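Local atomic coordinates of KDGF (Halomonas sp., PDB entry 5FQ0), a protein that probably converts the unsaturated monouronates released from pectin and alginate into their linear ketonized forms, using a metal-binding cupin barrel. Residues A91-E95 and P96-V100. Numbering follows the deposited sequence.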
ATOM      1  N   ALA B  91      -5.555   9.303  13.441  1.00 24.38           N
ATOM      2  CA  ALA B  91      -5.274  10.295  12.382  1.00 25.85           C
ATOM      3  C   ALA B  91      -6.331  11.378  12.325  1.00 25.38           C
ATOM      4  O   ALA B  91      -7.502  11.129  12.586  1.00 25.54           O
ATOM      5  CB  ALA B  91      -5.202   9.601  11.002  1.00 27.81           C
ATOM      6  N   VAL B  92      -5.917  12.569  11.911  1.00 24.49           N
ATOM      7  CA  VAL B  92      -6.854  13.615  11.557  1.00 24.58           C
ATOM      8  C   VAL B  92      -6.512  14.007  10.120  1.00 23.65           C
ATOM      9  O   VAL B  92      -5.369  14.373   9.813  1.00 25.18           O
ATOM     10  CB  VAL B  92      -6.771  14.858  12.506  1.00 25.99           C
ATOM     11  CG1 VAL B  92      -7.828  15.911  12.127  1.00 26.51           C
ATOM     12  CG2 VAL B  92      -6.952  14.463  13.968  1.00 23.87           C
ATOM     13  N   ALA B  93      -7.487  13.894   9.226  1.00 24.15           N
ATOM     14  CA  ALA B  93      -7.274  14.342   7.842  1.00 24.82           C
ATOM     15  C   ALA B  93      -7.157  15.875   7.799  1.00 25.42           C
ATOM     16  O   ALA B  93      -7.951  16.575   8.447  1.00 24.51           O
ATOM     17  CB  ALA B  93      -8.431  13.917   6.984  1.00 23.05           C
ATOM     18  N   LEU B  94      -6.196  16.387   7.028  1.00 24.18           N
ATOM     19  CA  LEU B  94      -5.981  17.851   6.934  1.00 25.08           C
ATOM     20  C   LEU B  94      -6.593  18.506   5.658  1.00 25.53           C
ATOM     21  O   LEU B  94      -6.657  19.730   5.576  1.00 24.96           O
ATOM     22  CB  LEU B  94      -4.462  18.199   7.071  1.00 23.74           C
ATOM     23  CG  LEU B  94      -3.799  17.487   8.281  1.00 23.77           C
ATOM     24  CD1 LEU B  94      -2.290  17.616   8.359  1.00 23.26           C
ATOM     25  CD2 LEU B  94      -4.446  17.985   9.565  1.00 25.15           C
ATOM     26  N   GLU B  95      -7.026  17.710   4.673  1.00 23.36           N
ATOM     27  CA  GLU B  95      -7.507  18.240   3.353  1.00 22.89           C
ATOM     28  C   GLU B  95      -8.699  17.429   2.881  1.00 22.81           C
ATOM     29  O   GLU B  95      -8.820  16.255   3.251  1.00 24.43           O
ATOM     30  CB  GLU B  95      -6.424  18.136   2.260  1.00 24.21           C
ATOM     31  CG  GLU B  95      -5.168  18.939   2.510  1.00 29.30           C
ATOM     32  CD  GLU B  95      -4.231  18.925   1.319  1.00 33.27           C
ATOM     33  OE1 GLU B  95      -4.583  18.390   0.226  1.00 35.71           O
ATOM     34  OE2 GLU B  95      -3.127  19.468   1.484  1.00 39.15           O
ATOM     35  N   PRO B  96      -9.580  18.022   2.065  1.00 22.34           N
ATOM     36  CA  PRO B  96     -10.700  17.260   1.531  1.00 22.15           C
ATOM     37  C   PRO B  96     -10.152  16.100   0.684  1.00 23.33           C
ATOM     38  O   PRO B  96      -9.031  16.193   0.140  1.00 21.40           O
ATOM     39  CB  PRO B  96     -11.407  18.267   0.627  1.00 23.48           C
ATOM     40  CG  PRO B  96     -11.040  19.604   1.220  1.00 25.40           C
ATOM     41  CD  PRO B  96      -9.604  19.421   1.603  1.00 24.70           C
ATOM     42  N   ASP B  97     -10.929  15.028   0.585  1.00 21.76           N
ATOM     43  CA  ASP B  97     -10.492  13.857  -0.183  1.00 22.54           C
ATOM     44  C   ASP B  97      -9.047  13.439   0.127  1.00 21.05           C
ATOM     45  O   ASP B  97      -8.283  13.158  -0.791  1.00 19.99           O
ATOM     46  CB  ASP B  97     -10.639  14.162  -1.684  1.00 23.11           C
ATOM     47  CG  ASP B  97     -12.099  14.393  -2.097  1.00 23.17           C
ATOM     48  OD1 ASP B  97     -13.017  13.982  -1.370  1.00 20.92           O
ATOM     49  OD2 ASP B  97     -12.310  15.017  -3.152  1.00 23.90           O
ATOM     50  N   SER B  98      -8.651  13.418   1.409  1.00 21.20           N
ATOM     51  CA  SER B  98      -7.332  12.893   1.733  1.00 21.06           C
ATOM     52  C   SER B  98      -7.417  11.343   1.641  1.00 21.02           C
ATOM     53  O   SER B  98      -8.362  10.746   2.159  1.00 20.23           O
ATOM     54  CB  SER B  98      -6.899  13.322   3.131  1.00 21.88           C
ATOM     55  OG  SER B  98      -6.644  14.715   3.152  1.00 24.49           O
ATOM     56  N   LEU B  99      -6.454  10.714   0.966  1.00 20.10           N
ATOM     57  CA  LEU B  99      -6.500   9.257   0.752  1.00 20.27           C
ATOM     58  C   LEU B  99      -5.341   8.563   1.427  1.00 19.46           C
ATOM     59  O   LEU B  99      -4.200   8.994   1.296  1.00 19.37           O
ATOM     60  CB  LEU B  99      -6.460   8.929  -0.758  1.00 21.27           C
ATOM     61  CG  LEU B  99      -7.571   9.507  -1.641  1.00 20.98           C
ATOM     62  CD1 LEU B  99      -7.296   9.164  -3.124  1.00 23.44           C
ATOM     63  CD2 LEU B  99      -8.887   8.917  -1.213  1.00 21.52           C
ATOM     64  N   VAL B 100      -5.636   7.486   2.153  1.00 19.44           N
ATOM     65  CA  VAL B 100      -4.574   6.666   2.747  1.00 18.41           C
ATOM     66  C   VAL B 100      -4.868   5.201   2.372  1.00 19.76           C
ATOM     67  O   VAL B 100      -6.018   4.746   2.390  1.00 20.20           O
ATOM     68  CB  VAL B 100      -4.425   6.910   4.290  1.00 18.02           C
ATOM     69  CG1 VAL B 100      -5.746   6.654   5.045  1.00 16.71           C
ATOM     70  CG2 VAL B 100      -3.258   6.112   4.900  1.00 17.04           C
TER
HETATM   71  O   HOH W   1      -6.573  16.865  -1.087  1.00 48.03           O
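Ser98 reaches back three residues to the carbonyl of Glu95, its OG donating to Glu95 O at 2.7 Å. The hydroxyl approaches from above the carbonyl plane, 39° out of it. A chi1 of -69° sets OG anti to Ser98's own carbonyl carbon and beside its backbone N, so that hydroxyl and amide both turn to Glu95 O; the amide bond, 3.4 Å from Ser98 N to Glu95 O, is weak, but it closes the turn over Pro96 and Asp97. Proline fits the first corner, where phi is near -60° and its ring already fixes that angle; Asp97 takes left-handed backbone angles, which aspartate tolerates better than most residues. Asp97 and Ser98 together face Phe39 as a G1 beta bulge. Outside the turn, Ser98 OG also bonds Ala63 O, so its one proton must be shared or alternate between two carbonyls, while Gln61 NE2 serves Asp97 O. Glu95 and Pro96 are exposed, and a water donates to both Glu95 OE1 and Pro96 O, 2.8 Å from each, tying the extended glutamate chain to the turn. On the buried side, Ala93 CB rests 4.2 Å from Ser98 CB, small against small near Phe64. A valine here would remove the hydroxyl and would probably leave Ala63 O without this donor and Glu95 O with only the weak backbone N-H from this residue. The buried hydroxyl probably supplements the weak turn bond where the chain passes from one sheet of the cupin fold to the other.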